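Extracellular invertase (Aspergillus kawachii, PDB 5XH8) is a family 32 beta-fructofuranosidase that probably cleaves sucrose and, with high transfructosylation activity, passes the fructosyl unit on to make fructooligosaccharides such as 1-kestose. Local coordinates at residues A[134-139]-A[155-160]; A[91-96]-A[113-118]; A[378-383]-A[408-413]. One frame throughout, in Å; residues are numbered along the deposited sequence.

Along the chain the order is contact 2, contact 1, contact 3, each closing before the next opens. Contacts 1 and 2 are neighbours, with centres about 8 Å apart. Each places a strand in one four-stranded antiparallel sheet, a blade of the family 32 beta-propeller, with a loop packed against it. Strands 112-118 and 134-140 lie side by side there. Both contacts also touch the second subunit, so this blade belongs to the dimer interface. The centre of contact 3 is about 42 Å from that of contact 1 and about 44 Å from that of contact 2. It pairs strands 366-385 and 408-418 in another sheet, and probably lies near the join of the two domains.

Contact 1 of 3, residues A[134-139]-A[155-160]; sequences ETQSLA and PVIPGP
Gln136 faces two consecutive loop residues, Val156 and Ile157, and this is the tight part of the contact. Gln136 N donates to Ile157 O at 2.9 Å, and Ile157 N returns a nearly straight bond to Gln136 O at 3.1 Å. Val156 N also leans on Gln136 O, but that bond is weak and bent. The Gln136 side chain lays its aliphatic part on the loop, with CG 3.7 Å from Ile157 CB. A bend at chi2 (-59°) then turns its amide to other partners: OE1 bonds to Thr116 OG1 and NE2 to Phe169 O. Thr135 meets the CB-CG side of the Pro155 ring obliquely, its CB 3.5 Å from Pro155 CB, while its hydroxyl bonds to Ser117 OG. Leu138 and Val156 meet nearly at right angles, with Leu138 CD1 3.7 Å from Val156 CG1.

Beyond Ile157 the contact thins out. Thr135 CG2 still reaches Pro158 O at 3.4 Å, but Glu134 O comes no nearer to Gly159 than 4.5 Å, at CA. Pro158, Gly159 and Pro160 are partly exposed, and Pro158 packs on Pro158 of the second subunit. The single bridge with its extra residue is a classic beta bulge, here joining a loop to a strand of one blade of the family 32 beta-propeller.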
loop_
_atom_site.group_PDB
_atom_site.type_symbol
_atom_site.label_atom_id
_atom_site.label_comp_id
_atom_site.label_asym_id
_atom_site.label_seq_id
_atom_site.Cartn_x
_atom_site.Cartn_y
_atom_site.Cartn_z
ATOM N N GLU A 134 -5.382 6.865 -0.050
ATOM C CA GLU A 134 -6.561 6.057 0.169
ATOM C C GLU A 134 -6.349 4.620 -0.357
ATOM O O GLU A 134 -6.106 4.402 -1.557
ATOM C CB GLU A 134 -7.772 6.700 -0.504
ATOM C CG GLU A 134 -8.076 8.124 -0.030
ATOM C CD GLU A 134 -9.075 8.825 -0.918
ATOM O OE1 GLU A 134 -8.865 8.797 -2.163
ATOM O OE2 GLU A 134 -10.068 9.380 -0.380
ATOM N N THR A 135 -6.415 3.656 0.554
ATOM C CA THR A 135 -6.378 2.239 0.214
ATOM C C THR A 135 -7.668 1.616 0.732
ATOM O O THR A 135 -8.425 2.248 1.483
ATOM C CB THR A 135 -5.156 1.545 0.816
ATOM O OG1 THR A 135 -5.166 1.673 2.238
ATOM C CG2 THR A 135 -3.857 2.164 0.298
ATOM N N GLN A 136 -7.954 0.396 0.300
ATOM C CA GLN A 136 -9.143 -0.307 0.789
ATOM C C GLN A 136 -8.688 -1.543 1.559
ATOM O O GLN A 136 -7.928 -2.374 1.015
ATOM C CB GLN A 136 -10.115 -0.657 -0.344
ATOM C CG GLN A 136 -10.137 0.334 -1.508
ATOM C CD GLN A 136 -10.505 1.741 -1.088
ATOM O OE1 GLN A 136 -11.324 1.950 -0.185
ATOM N NE2 GLN A 136 -9.909 2.723 -1.756
ATOM N N SER A 137 -9.144 -1.646 2.815
ATOM C CA SER A 137 -8.703 -2.660 3.766
ATOM C C SER A 137 -9.878 -3.432 4.299
ATOM O O SER A 137 -11.035 -2.979 4.194
ATOM C CB SER A 137 -7.930 -2.010 4.921
ATOM O OG SER A 137 -6.695 -1.481 4.456
ATOM N N LEU A 138 -9.581 -4.591 4.888
ATOM C CA LEU A 138 -10.595 -5.473 5.479
ATOM C C LEU A 138 -10.526 -5.524 6.994
ATOM O O LEU A 138 -9.441 -5.486 7.590
ATOM C CB LEU A 138 -10.439 -6.917 4.976
ATOM C CG LEU A 138 -10.717 -7.182 3.490
ATOM C CD1 LEU A 138 -10.435 -8.660 3.213
ATOM C CD2 LEU A 138 -12.136 -6.831 3.091
ATOM N N ALA A 139 -11.715 -5.601 7.592
ATOM C CA ALA A 139 -11.888 -5.905 8.986
ATOM C C ALA A 139 -13.087 -6.849 9.133
ATOM O O ALA A 139 -13.979 -6.907 8.279
ATOM C CB ALA A 139 -12.101 -4.646 9.808
ATOM N N PRO A 155 -3.611 -3.480 2.772
ATOM C CA PRO A 155 -4.849 -3.283 2.035
ATOM C C PRO A 155 -5.045 -4.340 0.925
ATOM O O PRO A 155 -4.075 -4.797 0.293
ATOM C CB PRO A 155 -4.688 -1.899 1.410
ATOM C CG PRO A 155 -3.210 -1.619 1.427
ATOM C CD PRO A 155 -2.670 -2.354 2.617
ATOM N N VAL A 156 -6.296 -4.715 0.712
ATOM C CA VAL A 156 -6.646 -5.655 -0.360
ATOM C C VAL A 156 -6.751 -4.935 -1.708
ATOM O O VAL A 156 -6.619 -5.568 -2.770
ATOM C CB VAL A 156 -7.913 -6.470 -0.033
ATOM C CG1 VAL A 156 -7.677 -7.317 1.207
ATOM C CG2 VAL A 156 -9.131 -5.601 0.169
ATOM N N ILE A 157 -6.958 -3.622 -1.667
ATOM C CA ILE A 157 -6.874 -2.784 -2.867
ATOM C C ILE A 157 -5.940 -1.614 -2.533
ATOM O O ILE A 157 -6.412 -0.604 -1.982
ATOM C CB ILE A 157 -8.257 -2.299 -3.368
ATOM C CG1 ILE A 157 -9.183 -3.480 -3.649
ATOM C CG2 ILE A 157 -8.093 -1.426 -4.605
ATOM C CD1 ILE A 157 -10.613 -3.100 -3.981
ATOM N N PRO A 158 -4.622 -1.753 -2.847
ATOM C CA PRO A 158 -3.602 -0.745 -2.456
ATOM C C PRO A 158 -3.584 0.569 -3.215
ATOM O O PRO A 158 -2.852 1.495 -2.852
ATOM C CB PRO A 158 -2.253 -1.467 -2.686
ATOM C CG PRO A 158 -2.556 -2.890 -2.957
ATOM C CD PRO A 158 -3.997 -2.989 -3.375
ATOM N N GLY A 159 -4.350 0.675 -4.270
ATOM C CA GLY A 159 -4.461 1.944 -4.948
ATOM C C GLY A 159 -5.275 1.732 -6.184
ATOM O O GLY A 159 -5.748 0.606 -6.428
ATOM N N PRO A 160 -5.456 2.810 -6.958
ATOM C CA PRO A 160 -6.254 2.741 -8.164
ATOM C C PRO A 160 -5.507 2.033 -9.292
ATOM O O PRO A 160 -4.335 1.736 -9.140
ATOM C CB PRO A 160 -6.507 4.208 -8.498
ATOM C CG PRO A 160 -5.386 4.947 -7.900
ATOM C CD PRO A 160 -4.940 4.166 -6.703
#

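Contact 2 of 3, residues A[91-96]-A[113-118]; sequences INDPVA and LLYTSV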
loop_
_atom_site.group_PDB
_atom_site.type_symbol
_atom_site.label_atom_id
_atom_site.label_comp_id
_atom_site.label_asym_id
_atom_site.label_seq_id
_atom_site.Cartn_x
_atom_site.Cartn_y
_atom_site.Cartn_z
ATOM N N ILE A 91 -1.748 0.129 11.021
ATOM C CA ILE A 91 -0.705 0.150 10.026
ATOM C C ILE A 91 -1.234 0.702 8.676
ATOM O O ILE A 91 -0.542 1.490 7.983
ATOM C CB ILE A 91 -0.118 -1.262 9.837
ATOM C CG1 ILE A 91 0.543 -1.774 11.146
ATOM C CG2 ILE A 91 0.846 -1.309 8.665
ATOM C CD1 ILE A 91 1.852 -1.121 11.505
ATOM N N ASN A 92 -2.438 0.283 8.302
ATOM C CA ASN A 92 -3.005 0.674 6.989
ATOM C C ASN A 92 -3.724 2.000 7.031
ATOM O O ASN A 92 -3.867 2.655 5.984
ATOM C CB ASN A 92 -3.972 -0.365 6.472
ATOM C CG ASN A 92 -3.357 -1.758 6.344
ATOM O OD1 ASN A 92 -2.123 -1.942 6.301
ATOM N ND2 ASN A 92 -4.238 -2.752 6.253
ATOM N N ASP A 93 -4.206 2.378 8.219
ATOM C CA ASP A 93 -5.035 3.584 8.392
ATOM C C ASP A 93 -4.502 4.478 9.527
ATOM O O ASP A 93 -5.242 4.818 10.449
ATOM C CB ASP A 93 -6.507 3.204 8.625
ATOM C CG ASP A 93 -6.709 2.185 9.743
ATOM O OD1 ASP A 93 -5.756 1.856 10.476
ATOM O OD2 ASP A 93 -7.857 1.711 9.874
ATOM N N PRO A 94 -3.209 4.850 9.470
ATOM C CA PRO A 94 -2.639 5.617 10.588
ATOM C C PRO A 94 -3.278 7.000 10.746
ATOM O O PRO A 94 -3.298 7.522 11.850
ATOM C CB PRO A 94 -1.140 5.731 10.210
ATOM C CG PRO A 94 -1.146 5.659 8.688
ATOM C CD PRO A 94 -2.249 4.676 8.368
ATOM N N VAL A 95 -3.846 7.571 9.669
ATOM C CA VAL A 95 -4.373 8.934 9.715
ATOM C C VAL A 95 -5.895 8.948 9.886
ATOM O O VAL A 95 -6.397 9.706 10.701
ATOM C CB VAL A 95 -3.902 9.738 8.479
ATOM C CG1 VAL A 95 -4.619 11.073 8.361
ATOM C CG2 VAL A 95 -2.395 9.941 8.565
ATOM N N ALA A 96 -6.635 8.132 9.135
ATOM C CA ALA A 96 -8.093 8.189 9.215
ATOM C C ALA A 96 -8.760 6.907 8.749
ATOM O O ALA A 96 -8.165 6.112 7.982
ATOM C CB ALA A 96 -8.617 9.383 8.407
ATOM N N LEU A 113 -16.030 -6.047 6.816
ATOM C CA LEU A 113 -16.001 -4.634 6.402
ATOM C C LEU A 113 -14.879 -4.401 5.405
ATOM O O LEU A 113 -13.713 -4.697 5.702
ATOM C CB LEU A 113 -15.766 -3.741 7.624
ATOM C CG LEU A 113 -15.538 -2.249 7.374
ATOM C CD1 LEU A 113 -16.785 -1.591 6.851
ATOM C CD2 LEU A 113 -15.076 -1.579 8.662
ATOM N N LEU A 114 -15.231 -3.860 4.239
ATOM C CA LEU A 114 -14.269 -3.304 3.306
ATOM C C LEU A 114 -14.390 -1.776 3.395
ATOM O O LEU A 114 -15.457 -1.226 3.133
ATOM C CB LEU A 114 -14.555 -3.784 1.876
ATOM C CG LEU A 114 -13.606 -3.311 0.773
ATOM C CD1 LEU A 114 -12.186 -3.796 0.989
ATOM C CD2 LEU A 114 -14.109 -3.763 -0.589
ATOM N N TYR A 115 -13.296 -1.097 3.727
ATOM C CA TYR A 115 -13.341 0.337 4.018
ATOM C C TYR A 115 -12.111 1.068 3.532
ATOM O O TYR A 115 -11.046 0.453 3.276
ATOM C CB TYR A 115 -13.508 0.560 5.527
ATOM C CG TYR A 115 -12.257 0.312 6.373
ATOM C CD1 TYR A 115 -11.891 -0.978 6.752
ATOM C CD2 TYR A 115 -11.455 1.364 6.790
ATOM C CE1 TYR A 115 -10.756 -1.204 7.516
ATOM C CE2 TYR A 115 -10.306 1.143 7.539
ATOM C CZ TYR A 115 -9.961 -0.143 7.905
ATOM O OH TYR A 115 -8.848 -0.358 8.676
ATOM N N THR A 116 -12.245 2.382 3.416
ATOM C CA THR A 116 -11.121 3.199 2.984
ATOM C C THR A 116 -10.235 3.541 4.178
ATOM O O THR A 116 -10.637 4.283 5.083
ATOM C CB THR A 116 -11.541 4.470 2.240
ATOM O OG1 THR A 116 -12.271 4.110 1.058
ATOM C CG2 THR A 116 -10.294 5.265 1.815
ATOM N N SER A 117 -9.023 2.997 4.132
ATOM C CA SER A 117 -7.966 3.214 5.109
ATOM C C SER A 117 -7.079 4.380 4.616
ATOM O O SER A 117 -6.567 4.329 3.504
ATOM C CB SER A 117 -7.176 1.918 5.294
ATOM O OG SER A 117 -6.939 1.237 4.071
ATOM N N VAL A 118 -6.956 5.436 5.426
ATOM C CA VAL A 118 -6.294 6.678 5.033
ATOM C C VAL A 118 -4.910 6.842 5.715
ATOM O O VAL A 118 -4.767 6.734 6.950
ATOM C CB VAL A 118 -7.187 7.887 5.309
ATOM C CG1 VAL A 118 -6.484 9.212 4.998
ATOM C CG2 VAL A 118 -8.492 7.781 4.522
HETATM O O HOH W 1 -6.594 -1.963 8.232
#
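Val118 is matched by two residues, Val95 and Ala96, in a classic beta bulge where strand 96-103 starts beside strand 112-118 in a propeller blade. Val118 O takes two backbone N-H groups, from Val95 N at 3.0 Å and from Ala96 N at 3.2 Å. The second donor stands above the carbonyl plane. Val118 N closes the pair by donating to Ala96 O at 2.9 Å. The side chains of Ala96 and Val118 emerge on the same face of the sheet, where Ala96 CB rests 3.7 Å from Val118 CB. The Val118 side chain also touches Phe98 of strand 96-103.

Ahead of the bulge the loop folds back over the strand. Asp93 puts its CB 3.6 Å from Ser117 CB, and the Asn92 carbonyl oxygen also lies against that serine methylene. The Asp93 carboxyl carbon CG sits between its own backbone N and carbonyl carbon (chi1 52°), a conformation that carries OD2 to the Tyr115 hydroxyl. Tyr115 CG likewise lies between its backbone N and carbonyl carbon (chi1 75°), which brings the ring toward the loop and its OH to Asp93. The two side chains meet nearly at a right angle. OD2 lies at the ring edge, near the ring plane, but Tyr115 OH approaches it from above the carboxylate plane. The other oxygen, OD1, forms a salt bridge with Lys150, so both carboxylate oxygens are engaged.

Asn92 points its OD1 at Tyr120 of the second subunit, while its ND2 bonds to Gln153 O and makes a weak bond to a water. That water donates to Tyr115 OH at 2.8 Å, and the same hydroxyl gives its own proton to Asp93 OD2 at 2.6 Å.

Contact 3 of 3, residues A[378-383]-A[408-413]; sequences VLYIPN and TVELQT
Leu379 and Thr413 exchange two backbone bonds. Leu379 N donates to Thr413 O at 2.8 Å. Thr413 N donates back to Leu379 O at 2.9 Å. Two residues on, Ile381 and Leu411 repeat the exchange. Ile381 N reaches Leu411 O at 2.8 Å, and Leu411 N bonds to Ile381 O in return. The two strands run antiparallel, at 158° between their directions.

Between these pairs sit Tyr380 and Gln412, a non-hydrogen-bonded pair. Their CA atoms make CA-H...O contacts instead, Tyr380 with Leu411 O and Gln412 with Leu379 O. Gln412 runs beside the tyrosine ring and packs through its carbon chain. Its CG is 3.4 Å from Val378 CG1 and 3.6 Å from Tyr380 CE1. The Glu410 side chain passes Tyr380 obliquely, with OE2 3.7 Å from Tyr380 CB; its other oxygen, OE1, has a weak bond to Ser401 OG. On the face with Leu379 and Ile381, Thr413 lies beside Leu379. Thr413 OG1, anti to the backbone N (chi1 -167°), bonds to Ser396 O.

The backbone groups of Glu410 pair on the far side with strand 398-403, through Val400 and Ser401. Asn383 bonds through its backbone to Leu530, and the side chains of Leu379 and Ile381 touch Arg558. From Leu379 to Ile381 this is a regular antiparallel ladder, and the chain turns a corner at Asn383. Its place beside the C-terminal region is consistent with the join between beta-propeller and beta-sandwich in family 32 enzymes.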
loop_
_atom_site.group_PDB
_atom_site.type_symbol
_atom_site.label_atom_id
_atom_site.label_comp_id
_atom_site.label_asym_id
_atom_site.label_seq_id
_atom_site.Cartn_x
_atom_site.Cartn_y
_atom_site.Cartn_z
ATOM N N VAL A 378 -39.366 1.313 -7.346
ATOM C CA VAL A 378 -39.772 1.895 -8.629
ATOM C C VAL A 378 -41.197 2.415 -8.447
ATOM O O VAL A 378 -42.049 1.676 -7.986
ATOM C CB VAL A 378 -39.693 0.888 -9.806
ATOM C CG1 VAL A 378 -40.060 1.584 -11.111
ATOM C CG2 VAL A 378 -38.290 0.325 -9.920
ATOM N N LEU A 379 -41.420 3.695 -8.726
ATOM C CA LEU A 379 -42.741 4.286 -8.551
ATOM C C LEU A 379 -43.332 4.516 -9.930
ATOM O O LEU A 379 -42.651 5.066 -10.807
ATOM C CB LEU A 379 -42.676 5.617 -7.783
ATOM C CG LEU A 379 -43.988 6.425 -7.725
ATOM C CD1 LEU A 379 -45.061 5.657 -6.981
ATOM C CD2 LEU A 379 -43.784 7.784 -7.079
ATOM N N TYR A 380 -44.585 4.100 -10.117
ATOM C CA TYR A 380 -45.301 4.380 -11.373
ATOM C C TYR A 380 -46.365 5.438 -11.168
ATOM O O TYR A 380 -47.081 5.411 -10.171
ATOM C CB TYR A 380 -45.911 3.109 -11.953
ATOM C CG TYR A 380 -44.853 2.137 -12.410
ATOM C CD1 TYR A 380 -44.245 2.270 -13.659
ATOM C CD2 TYR A 380 -44.427 1.107 -11.576
ATOM C CE1 TYR A 380 -43.266 1.374 -14.070
ATOM C CE2 TYR A 380 -43.441 0.217 -11.981
ATOM C CZ TYR A 380 -42.872 0.360 -13.222
ATOM O OH TYR A 380 -41.900 -0.510 -13.597
ATOM N N ILE A 381 -46.430 6.380 -12.103
ATOM C CA ILE A 381 -47.431 7.421 -12.091
ATOM C C ILE A 381 -48.358 7.196 -13.303
ATOM O O ILE A 381 -47.973 7.511 -14.438
ATOM C CB ILE A 381 -46.783 8.807 -12.190
ATOM C CG1 ILE A 381 -45.683 8.979 -11.125
ATOM C CG2 ILE A 381 -47.845 9.884 -12.033
ATOM C CD1 ILE A 381 -44.907 10.266 -11.286
ATOM N N PRO A 382 -49.570 6.641 -13.071
ATOM C CA PRO A 382 -50.463 6.370 -14.214
ATOM C C PRO A 382 -51.342 7.559 -14.615
ATOM O O PRO A 382 -51.445 8.549 -13.886
ATOM C CB PRO A 382 -51.306 5.182 -13.726
ATOM C CG PRO A 382 -51.337 5.321 -12.243
ATOM C CD PRO A 382 -50.084 6.054 -11.822
ATOM N N ASN A 383 -51.946 7.452 -15.797
ATOM C CA ASN A 383 -52.999 8.373 -16.244
ATOM C C ASN A 383 -52.536 9.824 -16.356
ATOM O O ASN A 383 -53.306 10.755 -16.133
ATOM C CB ASN A 383 -54.233 8.280 -15.325
ATOM C CG ASN A 383 -54.757 6.859 -15.171
ATOM O OD1 ASN A 383 -54.644 6.024 -16.066
ATOM N ND2 ASN A 383 -55.351 6.585 -14.028
ATOM N N THR A 408 -53.069 9.404 -22.780
ATOM C CA THR A 408 -52.281 9.357 -21.546
ATOM C C THR A 408 -50.954 8.611 -21.713
ATOM O O THR A 408 -50.713 7.965 -22.738
ATOM C CB THR A 408 -53.075 8.681 -20.399
ATOM O OG1 THR A 408 -53.456 7.351 -20.772
ATOM C CG2 THR A 408 -54.325 9.473 -20.042
ATOM N N VAL A 409 -50.108 8.720 -20.686
ATOM C CA VAL A 409 -48.892 7.898 -20.522
ATOM C C VAL A 409 -48.774 7.378 -19.077
ATOM O O VAL A 409 -49.303 7.993 -18.145
ATOM C CB VAL A 409 -47.593 8.670 -20.873
ATOM C CG1 VAL A 409 -47.507 8.930 -22.366
ATOM C CG2 VAL A 409 -47.480 9.988 -20.108
ATOM N N GLU A 410 -48.111 6.238 -18.901
ATOM C CA GLU A 410 -47.625 5.813 -17.589
ATOM C C GLU A 410 -46.173 6.285 -17.427
ATOM O O GLU A 410 -45.316 6.015 -18.285
ATOM C CB GLU A 410 -47.688 4.305 -17.435
ATOM C CG GLU A 410 -47.452 3.863 -16.002
ATOM C CD GLU A 410 -47.612 2.380 -15.804
ATOM O OE1 GLU A 410 -47.232 1.616 -16.712
ATOM O OE2 GLU A 410 -48.115 1.974 -14.737
ATOM N N LEU A 411 -45.904 6.996 -16.334
ATOM C CA LEU A 411 -44.552 7.446 -16.026
ATOM C C LEU A 411 -43.919 6.546 -14.988
ATOM O O LEU A 411 -44.616 5.896 -14.189
ATOM C CB LEU A 411 -44.550 8.882 -15.524
ATOM C CG LEU A 411 -45.005 9.982 -16.486
ATOM C CD1 LEU A 411 -44.796 11.337 -15.831
ATOM C CD2 LEU A 411 -44.272 9.903 -17.827
ATOM N N GLN A 412 -42.588 6.511 -15.022
ATOM C CA GLN A 412 -41.778 5.756 -14.070
ATOM C C GLN A 412 -40.743 6.694 -13.446
ATOM O O GLN A 412 -40.168 7.538 -14.133
ATOM C CB GLN A 412 -41.075 4.617 -14.794
ATOM C CG GLN A 412 -40.438 3.572 -13.899
ATOM C CD GLN A 412 -39.414 2.727 -14.641
ATOM O OE1 GLN A 412 -38.426 3.234 -15.165
ATOM N NE2 GLN A 412 -39.653 1.443 -14.684
ATOM N N THR A 413 -40.514 6.529 -12.144
ATOM C CA THR A 413 -39.523 7.319 -11.414
ATOM C C THR A 413 -39.101 6.571 -10.150
ATOM O O THR A 413 -39.609 5.472 -9.845
ATOM C CB THR A 413 -40.082 8.710 -11.058
ATOM O OG1 THR A 413 -39.027 9.569 -10.628
ATOM C CG2 THR A 413 -41.114 8.636 -9.967
#